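Local coordinates for glycosyl hydrolases family 31 family protein (Aspergillus niger, PDB 6DRU) that hydrolyses xyloglucan oligosaccharides, releasing alpha-xylose from the glucose at their non-reducing end, at residues A[81-86]-A[95-100]; A[320-325]-A[387-392]; A[345-350]-A[423-428]; A[662-667]-A[702-707]. One frame throughout, in Å; residues are numbered along the deposited sequence.

Interaction 1: residues A[81-86]-A[95-100]; sequences IILRTT and YRLSFY. With MAN (alpha-D-mannopyranose), chain I.
Leu83 and Phe99 face each other as a non-hydrogen-bonded pair in an antiparallel ladder, the middle two strands of a four-stranded sheet near the N-terminus. Their side chains lie on the tightly packed face. Leu83 CD1 reaches Phe99 CE1 at 4.3 Å and Leu97 CD2 at 4.1 Å, while Ile81 brings its CD1 up to the Phe99 ring, because CG1 stands opposite the backbone N (chi1 -167°). Strands 28-35 and 216-222 close over this apolar layer through Phe29, Val31, Tyr218 and Ile220. Along the backbone Ile82 and Tyr100 exchange two bonds, and Arg84 N donates to Ser98 O. At the far end Tyr95 and Arg96 both face Thr86 in a classic beta bulge; the bond from Arg96 N is sound (2.9 Å to Thr86 O), whereas that from Tyr95 N is weak.

The other face is more polar, and on it Arg84 is partly exposed while Tyr100 stays buried. Here Arg84 crosses the Tyr100 side chain at about a right angle, the two planes 74° apart. Arg84 CZ sits 4.9 Å from the centre of the Tyr100 ring, over its face, a cation-pi contact. Glu108, in a salt bridge with NH1, holds the charge from strand 108-113. A mannose of an attached glycan lies beyond, its O4 over one face of the guanidinium and its C6 3.5 Å from Tyr100 OH. On this same face, beside Arg84 CB, Ser98 OG donates to Arg84 O at 2.6 Å, in the carbonyl plane and on a lone pair.

Interaction 2: residues A[320-325]-A[387-392]; sequences MMASLW and KGIKNF
Gly388 opens the contact with its carbonyl O, which lies 4.3 Å from Met320 CB where the chain turns towards the parallel strands of the TIM barrel. Ile389 splits its branches over the neighbouring strand: CG1 rests beside Met320 CB, and CG2 packs on Ala322 CB at 3.7 Å. The chi1 of -57° allows this by setting CG2 opposite the backbone N and CG1 opposite the carbonyl carbon. Asn391 ND2 then donates to Met320 O at 3.2 Å in a nearly straight bond (163°); the acceptor lies in the plane of the amide, but the amide nitrogen stands about 40° above the carbonyl plane, off the lone pairs. Asn391 N adds a weak bond to the same oxygen, so one residue grips Met320 O twice. OD1 of the amide accepts from Val466 N. Asn391 O accepts from Ala322 N at 3.2 Å, continuing the parallel pairing, while Met321 crosses the Asn391 side chain at about a right angle and lays its CE 3.7 Å from Asn391 CB. Phe392, on the opposite face, sets its CB 4.1 Å from Leu324 CD2. Strand 391-394 runs on to the active-site Asp395 and 319-328 carries Trp325 of the xylose pocket, so the pairing lies in the barrel wall beneath the catalytic pocket. Strand 281-284 flanks 319-328 on its other edge, and strand 467-469 extends the sheet beyond 391-394. Helix 370-385 covers the face of Ala322, Leu324 and Phe392 with Tyr384, Leu376, Leu380 and Trp377, while helix 305-316 packs on Met320.

Interaction 3: residues A[345-350]-A[423-428]; sequences SATRDG and PNVNYA
Ala346 and Asn426 are joined by the backbone: Asn426 N donates to Ala346 O at 2.7 Å, almost straight at 174°. The return bond, from Ala346 N to Asn426 O, is long and weak, so a single strong link defines this short antiparallel pairing. A water extends the polar connection, accepting from Asn426 ND2 at 2.7 Å and donating to Thr347 O.

Packing does the rest. Thr347 turns its methyl CG2 to Pro423 CB at 3.8 Å and also towards Val425 CG1. At the other end Ser345 CB lies 3.6 Å from Tyr427 CE1, approaching the ring obliquely. Arg348 runs across Asn426 at about a right angle, its CD 3.2 Å from Asn426 OD1. A bend at chi3 (-64°) then swings the guanidinium over to Asn424, whose ND2 stands above one of its faces, 3.3 Å from Arg348 NH2. Both are donors, so their closeness is not a bond.

Both groups have partners in the fourth subunit: Arg348 NH1 donates to Gly130 O and Asn424 ND2 to Pro131 O, while Asn426 OD1 accepts from Arg37 of that same neighbouring chain. Within its own chain Asn424 OD1 accepts from Leu433 N, which fixes the amide. Asp349 meanwhile bonds to Asn424 N of the third subunit.

This two-stranded antiparallel pairing joins two loop regions of the TIM-barrel domain, and it sits where copies of the enzyme meet in the tetrameric assembly.

Interaction 4: residues A[662-667]-A[702-707]; sequences WPVYLP and PVFHLG
Phe704 and Leu666 make the central contact, a CH-pi interaction. The methyl CD2 of Leu666 stands over the middle of the Phe704 ring, 3.4 Å from the ring centroid and only 6° off its normal, and the two side chains cross at about a right angle. Leu666 CB points toward the other strand, and with CG opposite the carbonyl carbon (chi1 -57°) CD2 comes to lie over the ring.

Around this lie plain apolar contacts. Val664 reaches the same ring at another place: CG1 meets Phe704 CE1 at 3.5 Å by an oblique approach, the two side chains sliding past each other in opposite directions. Its second methyl, CG2, turns to Pro702 CB at 3.8 Å. Pro702 in turn offers its CG to Trp662 CD1, also at 3.8 Å, so that the pyrrolidine rests across both the indole and the valine.

The backbones stay well apart, the nearest CA atoms across the contact, those of Trp662 and Pro702, being 7.4 Å from each other. Strand 661-666 pairs with 690-695 and strand 703-705 with 649-651 and 677-679, so two separate sheets of the C-terminal beta domain face one another here. Val692 and Val694 complete the filling about Phe704, beside Trp677 and Tyr679.

With only carbon atoms meeting across the gap, the two layers are held by shape and burial of hydrocarbon, and directional bonding is left to each sheet internally.

Overall arrangement
The four contacts lie in separate places and none touches another. Interactions 2 and 3 come nearest, about 11 Å between closest atoms, and share the TIM-barrel domain with their segments alternating along the chain. Interaction 2 belongs to the barrel core, close to the active site; interaction 3 is equally buried, but partly by other subunits, and leans on one strong backbone bond, a water and side chains tied to neighbouring chains. Interactions 1 and 2 are both strand ladders, antiparallel and parallel respectively; the first also meets sugar at its rim. Interaction 4 differs in kind, joining two sheets face to face through carbon alone.

Interaction 1: residues A[81-86]-A[95-100]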
# COMPACT_ATOMS: atom_id res chain seq x y z
N ILE A 81 13.26 -6.79 39.80
CA ILE A 81 13.50 -7.01 38.37
C ILE A 81 14.77 -6.27 37.98
O ILE A 81 15.04 -5.17 38.47
CB ILE A 81 12.29 -6.57 37.52
CG1 ILE A 81 12.43 -7.11 36.09
CG2 ILE A 81 12.15 -5.06 37.48
CD1 ILE A 81 11.22 -6.82 35.22
N ILE A 82 15.57 -6.90 37.12
CA ILE A 82 16.83 -6.33 36.65
C ILE A 82 16.84 -6.37 35.13
O ILE A 82 16.46 -7.37 34.52
CB ILE A 82 18.05 -7.08 37.23
CG1 ILE A 82 18.20 -6.81 38.73
CG2 ILE A 82 19.32 -6.72 36.49
CD1 ILE A 82 19.47 -7.39 39.32
N LEU A 83 17.29 -5.27 34.53
CA LEU A 83 17.50 -5.20 33.09
C LEU A 83 18.99 -5.28 32.79
O LEU A 83 19.80 -4.63 33.45
CB LEU A 83 16.92 -3.90 32.53
CG LEU A 83 17.56 -3.34 31.25
CD1 LEU A 83 17.18 -4.17 30.03
CD2 LEU A 83 17.18 -1.88 31.06
N ARG A 84 19.34 -6.08 31.79
CA ARG A 84 20.72 -6.22 31.34
C ARG A 84 20.75 -6.06 29.83
O ARG A 84 20.26 -6.93 29.10
CB ARG A 84 21.31 -7.57 31.76
CG ARG A 84 21.67 -7.65 33.24
CD ARG A 84 22.64 -8.79 33.51
NE ARG A 84 23.08 -8.82 34.90
CZ ARG A 84 22.57 -9.60 35.84
NH1 ARG A 84 21.58 -10.44 35.54
NH2 ARG A 84 23.03 -9.55 37.08
N THR A 85 21.32 -4.96 29.35
CA THR A 85 21.54 -4.78 27.93
C THR A 85 22.77 -5.57 27.50
O THR A 85 23.81 -5.52 28.16
CB THR A 85 21.71 -3.30 27.58
OG1 THR A 85 22.87 -2.77 28.24
CG2 THR A 85 20.48 -2.50 28.00
N THR A 86 22.65 -6.31 26.40
CA THR A 86 23.71 -7.19 25.93
C THR A 86 23.83 -7.05 24.42
O THR A 86 23.07 -6.33 23.77
CB THR A 86 23.45 -8.65 26.32
OG1 THR A 86 22.13 -9.04 25.89
CG2 THR A 86 23.56 -8.84 27.83
N TYR A 95 22.58 -3.28 22.96
CA TYR A 95 21.39 -2.95 22.19
C TYR A 95 20.33 -4.03 22.24
O TYR A 95 19.29 -3.90 21.58
CB TYR A 95 21.77 -2.65 20.73
CG TYR A 95 22.61 -3.72 20.08
CD1 TYR A 95 22.05 -4.91 19.64
CD2 TYR A 95 23.98 -3.54 19.91
CE1 TYR A 95 22.82 -5.89 19.05
CE2 TYR A 95 24.76 -4.51 19.32
CZ TYR A 95 24.18 -5.69 18.89
OH TYR A 95 24.96 -6.66 18.30
N ARG A 96 20.55 -5.11 22.99
CA ARG A 96 19.57 -6.17 23.18
C ARG A 96 19.14 -6.19 24.64
O ARG A 96 19.95 -5.97 25.54
CB ARG A 96 20.15 -7.53 22.78
CG ARG A 96 20.37 -7.68 21.28
CD ARG A 96 19.08 -8.06 20.57
NE ARG A 96 19.20 -7.88 19.12
CZ ARG A 96 18.77 -6.81 18.46
NH1 ARG A 96 18.20 -5.81 19.12
NH2 ARG A 96 18.92 -6.73 17.15
N LEU A 97 17.86 -6.46 24.87
CA LEU A 97 17.28 -6.39 26.20
C LEU A 97 17.10 -7.79 26.79
O LEU A 97 16.76 -8.74 26.07
CB LEU A 97 15.93 -5.66 26.17
CG LEU A 97 15.90 -4.29 25.49
CD1 LEU A 97 14.55 -3.63 25.68
CD2 LEU A 97 17.02 -3.40 26.02
N SER A 98 17.31 -7.90 28.10
CA SER A 98 17.08 -9.13 28.84
C SER A 98 16.61 -8.76 30.24
O SER A 98 17.10 -7.78 30.82
CB SER A 98 18.34 -10.00 28.90
OG SER A 98 19.40 -9.33 29.57
N PHE A 99 15.68 -9.54 30.78
CA PHE A 99 15.04 -9.24 32.05
C PHE A 99 15.18 -10.40 33.01
O PHE A 99 14.86 -11.55 32.67
CB PHE A 99 13.56 -8.91 31.84
CG PHE A 99 13.32 -7.68 31.01
CD1 PHE A 99 13.34 -6.42 31.59
CD2 PHE A 99 13.11 -7.78 29.64
CE1 PHE A 99 13.13 -5.29 30.82
CE2 PHE A 99 12.90 -6.65 28.87
CZ PHE A 99 12.91 -5.40 29.47
N TYR A 100 15.66 -10.11 34.22
CA TYR A 100 15.83 -11.10 35.27
C TYR A 100 15.02 -10.70 36.50
O TYR A 100 14.69 -9.52 36.70
CB TYR A 100 17.30 -11.24 35.67
CG TYR A 100 18.22 -11.69 34.56
CD1 TYR A 100 18.71 -10.77 33.63
CD2 TYR A 100 18.61 -13.01 34.44
CE1 TYR A 100 19.56 -11.17 32.61
CE2 TYR A 100 19.46 -13.42 33.43
CZ TYR A 100 19.93 -12.50 32.51
OH TYR A 100 20.77 -12.90 31.50
C1 MAN I . 25.09 -15.95 33.29
C2 MAN I . 25.97 -15.90 34.52
C3 MAN I . 25.34 -14.99 35.56
C4 MAN I . 24.93 -13.67 34.94
C5 MAN I . 24.19 -13.88 33.64
C6 MAN I . 23.90 -12.54 33.00
O2 MAN I . 27.25 -15.42 34.18
O3 MAN I . 26.28 -14.74 36.58
O4 MAN I . 24.09 -12.98 35.84
O5 MAN I . 24.98 -14.65 32.76
O6 MAN I . 25.10 -12.00 32.51

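Interaction 2: residues A[320-325]-A[387-392]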
# COMPACT_ATOMS: atom_id res chain seq x y z
N MET A 320 -33.53 -0.78 36.30
CA MET A 320 -33.78 -1.16 34.92
C MET A 320 -32.54 -0.92 34.06
O MET A 320 -31.73 -0.04 34.35
CB MET A 320 -34.98 -0.41 34.33
CG MET A 320 -36.29 -0.69 35.04
SD MET A 320 -37.70 -0.57 33.93
CE MET A 320 -37.34 -1.92 32.80
N MET A 321 -32.42 -1.72 33.00
CA MET A 321 -31.34 -1.61 32.03
C MET A 321 -31.92 -1.73 30.63
O MET A 321 -32.83 -2.53 30.39
CB MET A 321 -30.28 -2.70 32.25
CG MET A 321 -29.17 -2.70 31.20
SD MET A 321 -27.87 -3.90 31.53
CE MET A 321 -27.00 -3.10 32.88
N ALA A 322 -31.41 -0.92 29.71
CA ALA A 322 -31.88 -0.91 28.33
C ALA A 322 -30.70 -1.09 27.39
O ALA A 322 -29.55 -0.79 27.72
CB ALA A 322 -32.62 0.39 28.01
N SER A 323 -31.01 -1.58 26.19
CA SER A 323 -30.00 -1.94 25.20
C SER A 323 -29.85 -0.85 24.15
O SER A 323 -30.81 -0.16 23.79
CB SER A 323 -30.37 -3.26 24.52
OG SER A 323 -29.59 -3.47 23.35
N LEU A 324 -28.62 -0.70 23.65
CA LEU A 324 -28.34 0.20 22.55
C LEU A 324 -27.23 -0.39 21.69
O LEU A 324 -26.29 -0.99 22.21
CB LEU A 324 -27.94 1.60 23.04
CG LEU A 324 -26.66 1.74 23.87
CD1 LEU A 324 -25.91 3.00 23.48
CD2 LEU A 324 -27.00 1.76 25.35
N TRP A 325 -27.37 -0.23 20.38
CA TRP A 325 -26.36 -0.65 19.43
C TRP A 325 -25.62 0.56 18.87
O TRP A 325 -26.18 1.66 18.81
CB TRP A 325 -26.97 -1.44 18.27
CG TRP A 325 -27.21 -2.88 18.57
CD1 TRP A 325 -27.44 -3.44 19.79
CD2 TRP A 325 -27.25 -3.96 17.63
NE1 TRP A 325 -27.62 -4.80 19.67
CE2 TRP A 325 -27.51 -5.14 18.35
CE3 TRP A 325 -27.09 -4.04 16.24
CZ2 TRP A 325 -27.61 -6.38 17.73
CZ3 TRP A 325 -27.20 -5.27 15.63
CH2 TRP A 325 -27.45 -6.43 16.37
N LYS A 387 -35.37 9.10 32.92
CA LYS A 387 -36.69 8.48 32.91
C LYS A 387 -36.70 7.15 33.65
O LYS A 387 -37.60 6.33 33.42
CB LYS A 387 -37.17 8.30 31.47
CG LYS A 387 -37.39 9.62 30.72
CD LYS A 387 -37.97 9.38 29.34
CE LYS A 387 -38.25 10.67 28.60
NZ LYS A 387 -38.80 10.38 27.24
N GLY A 388 -35.73 6.91 34.53
CA GLY A 388 -35.72 5.76 35.41
C GLY A 388 -34.89 4.59 34.94
O GLY A 388 -34.68 3.65 35.72
N ILE A 389 -34.41 4.61 33.70
CA ILE A 389 -33.55 3.55 33.18
C ILE A 389 -32.13 4.10 33.22
O ILE A 389 -31.68 4.79 32.30
CB ILE A 389 -33.96 3.13 31.77
CG1 ILE A 389 -35.42 2.67 31.77
CG2 ILE A 389 -33.06 2.02 31.25
CD1 ILE A 389 -36.05 2.61 30.40
N LYS A 390 -31.40 3.78 34.28
CA LYS A 390 -30.09 4.38 34.53
C LYS A 390 -28.95 3.38 34.40
O LYS A 390 -27.81 3.70 34.76
CB LYS A 390 -30.07 5.01 35.92
CG LYS A 390 -31.30 5.87 36.21
CD LYS A 390 -31.21 6.54 37.57
CE LYS A 390 -31.95 7.87 37.56
NZ LYS A 390 -31.44 8.80 38.61
N ASN A 391 -29.21 2.19 33.88
CA ASN A 391 -28.18 1.22 33.55
C ASN A 391 -28.30 0.88 32.07
O ASN A 391 -29.41 0.82 31.54
CB ASN A 391 -28.30 -0.03 34.42
CG ASN A 391 -28.27 0.28 35.90
OD1 ASN A 391 -27.21 0.38 36.51
ND2 ASN A 391 -29.45 0.45 36.49
N PHE A 392 -27.17 0.66 31.41
CA PHE A 392 -27.16 0.59 29.95
C PHE A 392 -26.45 -0.66 29.46
O PHE A 392 -25.41 -1.06 30.00
CB PHE A 392 -26.50 1.84 29.37
CG PHE A 392 -27.29 3.09 29.62
CD1 PHE A 392 -28.40 3.38 28.86
CD2 PHE A 392 -26.93 3.96 30.64
CE1 PHE A 392 -29.13 4.53 29.09
CE2 PHE A 392 -27.66 5.11 30.88
CZ PHE A 392 -28.76 5.39 30.10

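Interaction 3: residues A[345-350]-A[423-428]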
# COMPACT_ATOMS: atom_id res chain seq x y z
N SER A 345 -17.96 6.70 12.10
CA SER A 345 -16.88 6.04 11.40
C SER A 345 -17.33 5.69 9.98
O SER A 345 -18.52 5.73 9.66
CB SER A 345 -16.42 4.79 12.14
OG SER A 345 -17.44 3.80 12.13
N ALA A 346 -16.37 5.35 9.13
CA ALA A 346 -16.71 5.04 7.75
C ALA A 346 -15.60 4.20 7.13
O ALA A 346 -14.42 4.41 7.42
CB ALA A 346 -16.91 6.32 6.93
N THR A 347 -16.00 3.25 6.29
CA THR A 347 -15.03 2.61 5.41
C THR A 347 -14.37 3.67 4.53
O THR A 347 -14.99 4.67 4.16
CB THR A 347 -15.71 1.54 4.56
OG1 THR A 347 -16.78 2.12 3.82
CG2 THR A 347 -16.24 0.42 5.44
N ARG A 348 -13.11 3.44 4.20
CA ARG A 348 -12.27 4.51 3.66
C ARG A 348 -12.51 4.79 2.18
O ARG A 348 -11.93 5.74 1.65
CB ARG A 348 -10.80 4.17 3.92
CG ARG A 348 -10.52 3.93 5.40
CD ARG A 348 -9.04 3.87 5.71
NE ARG A 348 -8.40 2.74 5.05
CZ ARG A 348 -7.08 2.59 4.97
NH1 ARG A 348 -6.27 3.50 5.50
NH2 ARG A 348 -6.57 1.53 4.36
N ASP A 349 -13.36 4.01 1.50
CA ASP A 349 -13.81 4.37 0.17
C ASP A 349 -15.19 3.76 -0.06
O ASP A 349 -15.59 2.81 0.61
CB ASP A 349 -12.83 3.93 -0.93
CG ASP A 349 -12.74 2.42 -1.09
OD1 ASP A 349 -13.21 1.68 -0.20
OD2 ASP A 349 -12.20 1.98 -2.13
N GLY A 350 -15.92 4.34 -1.01
CA GLY A 350 -17.30 3.98 -1.23
C GLY A 350 -18.22 4.84 -0.40
O GLY A 350 -17.83 5.89 0.11
N PRO A 423 -13.70 -4.62 7.57
CA PRO A 423 -13.40 -3.25 7.12
C PRO A 423 -12.32 -2.58 7.96
O PRO A 423 -12.36 -2.61 9.19
CB PRO A 423 -14.75 -2.53 7.28
CG PRO A 423 -15.39 -3.23 8.43
CD PRO A 423 -14.94 -4.68 8.36
N ASN A 424 -11.34 -1.98 7.27
CA ASN A 424 -10.38 -1.09 7.90
C ASN A 424 -10.94 0.33 7.82
O ASN A 424 -10.64 1.11 6.92
CB ASN A 424 -9.02 -1.20 7.22
CG ASN A 424 -7.95 -0.35 7.90
OD1 ASN A 424 -8.14 0.11 9.03
ND2 ASN A 424 -6.83 -0.15 7.22
N VAL A 425 -11.79 0.65 8.80
CA VAL A 425 -12.58 1.88 8.77
C VAL A 425 -11.75 3.07 9.24
O VAL A 425 -10.67 2.90 9.81
CB VAL A 425 -13.85 1.73 9.62
CG1 VAL A 425 -14.65 0.52 9.17
CG2 VAL A 425 -13.50 1.63 11.09
N ASN A 426 -12.27 4.27 9.00
CA ASN A 426 -11.66 5.50 9.49
C ASN A 426 -12.28 5.89 10.83
O ASN A 426 -13.50 5.98 10.95
CB ASN A 426 -11.86 6.64 8.48
CG ASN A 426 -10.77 6.69 7.43
OD1 ASN A 426 -9.63 6.30 7.68
ND2 ASN A 426 -11.12 7.19 6.25
N TYR A 427 -11.43 6.12 11.82
CA TYR A 427 -11.83 6.68 13.10
C TYR A 427 -11.19 8.05 13.28
O TYR A 427 -10.33 8.47 12.50
CB TYR A 427 -11.44 5.78 14.27
CG TYR A 427 -12.16 4.45 14.33
CD1 TYR A 427 -13.55 4.40 14.44
CD2 TYR A 427 -11.46 3.26 14.31
CE1 TYR A 427 -14.21 3.19 14.50
CE2 TYR A 427 -12.11 2.04 14.37
CZ TYR A 427 -13.49 2.01 14.47
OH TYR A 427 -14.14 0.80 14.54
N ALA A 428 -11.61 8.75 14.34
CA ALA A 428 -10.97 10.01 14.69
C ALA A 428 -9.60 9.81 15.32
O ALA A 428 -8.79 10.74 15.34
CB ALA A 428 -11.87 10.81 15.64
O HOH W 1 -13.58 7.20 5.03

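Interaction 4: residues A[662-667]-A[702-707]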
# COMPACT_ATOMS: atom_id res chain seq x y z
N TRP A 662 -20.60 -36.40 40.92
CA TRP A 662 -19.69 -35.54 40.18
C TRP A 662 -18.29 -35.64 40.79
O TRP A 662 -18.14 -35.53 42.02
CB TRP A 662 -20.17 -34.09 40.18
CG TRP A 662 -19.52 -33.28 39.11
CD1 TRP A 662 -18.61 -32.27 39.28
CD2 TRP A 662 -19.69 -33.43 37.70
NE1 TRP A 662 -18.23 -31.77 38.06
CE2 TRP A 662 -18.88 -32.46 37.07
CE3 TRP A 662 -20.47 -34.27 36.90
CZ2 TRP A 662 -18.81 -32.33 35.69
CZ3 TRP A 662 -20.40 -34.14 35.53
CH2 TRP A 662 -19.58 -33.17 34.93
N PRO A 663 -17.25 -35.84 39.97
CA PRO A 663 -15.89 -35.92 40.52
C PRO A 663 -15.23 -34.56 40.61
O PRO A 663 -14.96 -33.92 39.59
CB PRO A 663 -15.17 -36.84 39.52
CG PRO A 663 -15.94 -36.67 38.22
CD PRO A 663 -17.26 -35.98 38.51
N VAL A 664 -14.96 -34.11 41.83
CA VAL A 664 -14.34 -32.81 42.08
C VAL A 664 -12.95 -33.03 42.65
O VAL A 664 -12.78 -33.82 43.59
CB VAL A 664 -15.19 -31.95 43.03
CG1 VAL A 664 -14.50 -30.63 43.32
CG2 VAL A 664 -16.58 -31.73 42.45
N TYR A 665 -11.96 -32.35 42.09
CA TYR A 665 -10.60 -32.39 42.63
C TYR A 665 -10.46 -31.34 43.71
O TYR A 665 -10.55 -30.13 43.44
CB TYR A 665 -9.56 -32.17 41.53
CG TYR A 665 -8.16 -32.13 42.10
CD1 TYR A 665 -7.52 -33.30 42.48
CD2 TYR A 665 -7.48 -30.93 42.26
CE1 TYR A 665 -6.24 -33.28 43.01
CE2 TYR A 665 -6.20 -30.90 42.78
CZ TYR A 665 -5.59 -32.08 43.15
OH TYR A 665 -4.32 -32.06 43.68
N LEU A 666 -10.23 -31.78 44.95
CA LEU A 666 -9.96 -30.87 46.05
C LEU A 666 -8.46 -30.62 46.12
O LEU A 666 -7.70 -31.57 46.38
CB LEU A 666 -10.46 -31.46 47.36
CG LEU A 666 -11.95 -31.79 47.36
CD1 LEU A 666 -12.29 -32.65 48.56
CD2 LEU A 666 -12.79 -30.52 47.35
N PRO A 667 -7.99 -29.40 45.88
CA PRO A 667 -6.54 -29.15 45.91
C PRO A 667 -5.98 -29.27 47.32
O PRO A 667 -6.70 -29.18 48.32
CB PRO A 667 -6.42 -27.72 45.37
CG PRO A 667 -7.74 -27.42 44.72
CD PRO A 667 -8.75 -28.21 45.49
N PRO A 702 -22.00 -28.79 42.80
CA PRO A 702 -20.84 -29.14 43.64
C PRO A 702 -20.05 -27.92 44.10
O PRO A 702 -19.40 -27.25 43.30
CB PRO A 702 -20.01 -30.05 42.73
CG PRO A 702 -21.00 -30.62 41.77
CD PRO A 702 -22.00 -29.53 41.53
N VAL A 703 -20.12 -27.63 45.40
CA VAL A 703 -19.43 -26.49 46.00
C VAL A 703 -18.87 -26.92 47.35
O VAL A 703 -19.61 -27.46 48.19
CB VAL A 703 -20.37 -25.28 46.17
CG1 VAL A 703 -19.72 -24.22 47.05
CG2 VAL A 703 -20.74 -24.69 44.81
N PHE A 704 -17.58 -26.70 47.55
CA PHE A 704 -16.93 -26.88 48.84
C PHE A 704 -16.56 -25.52 49.40
O PHE A 704 -16.60 -24.50 48.71
CB PHE A 704 -15.68 -27.76 48.71
CG PHE A 704 -15.95 -29.13 48.16
CD1 PHE A 704 -16.10 -29.32 46.79
CD2 PHE A 704 -16.03 -30.22 49.00
CE1 PHE A 704 -16.35 -30.58 46.28
CE2 PHE A 704 -16.27 -31.48 48.49
CZ PHE A 704 -16.43 -31.65 47.13
N HIS A 705 -16.19 -25.50 50.68
CA HIS A 705 -15.79 -24.24 51.29
C HIS A 705 -14.74 -24.49 52.36
O HIS A 705 -14.77 -25.51 53.05
CB HIS A 705 -16.99 -23.49 51.88
CG HIS A 705 -17.59 -24.15 53.09
ND1 HIS A 705 -17.08 -23.97 54.36
CD2 HIS A 705 -18.66 -24.97 53.22
CE1 HIS A 705 -17.81 -24.65 55.22
NE2 HIS A 705 -18.77 -25.27 54.56
N LEU A 706 -13.80 -23.55 52.46
CA LEU A 706 -12.79 -23.57 53.51
C LEU A 706 -13.28 -22.77 54.71
O LEU A 706 -14.07 -21.83 54.57
CB LEU A 706 -11.47 -22.99 53.00
CG LEU A 706 -10.80 -23.75 51.86
CD1 LEU A 706 -9.66 -22.95 51.26
CD2 LEU A 706 -10.30 -25.10 52.35
N GLY A 707 -12.80 -23.15 55.89
CA GLY A 707 -13.28 -22.53 57.10
C GLY A 707 -14.75 -22.86 57.33
O GLY A 707 -15.33 -23.76 56.72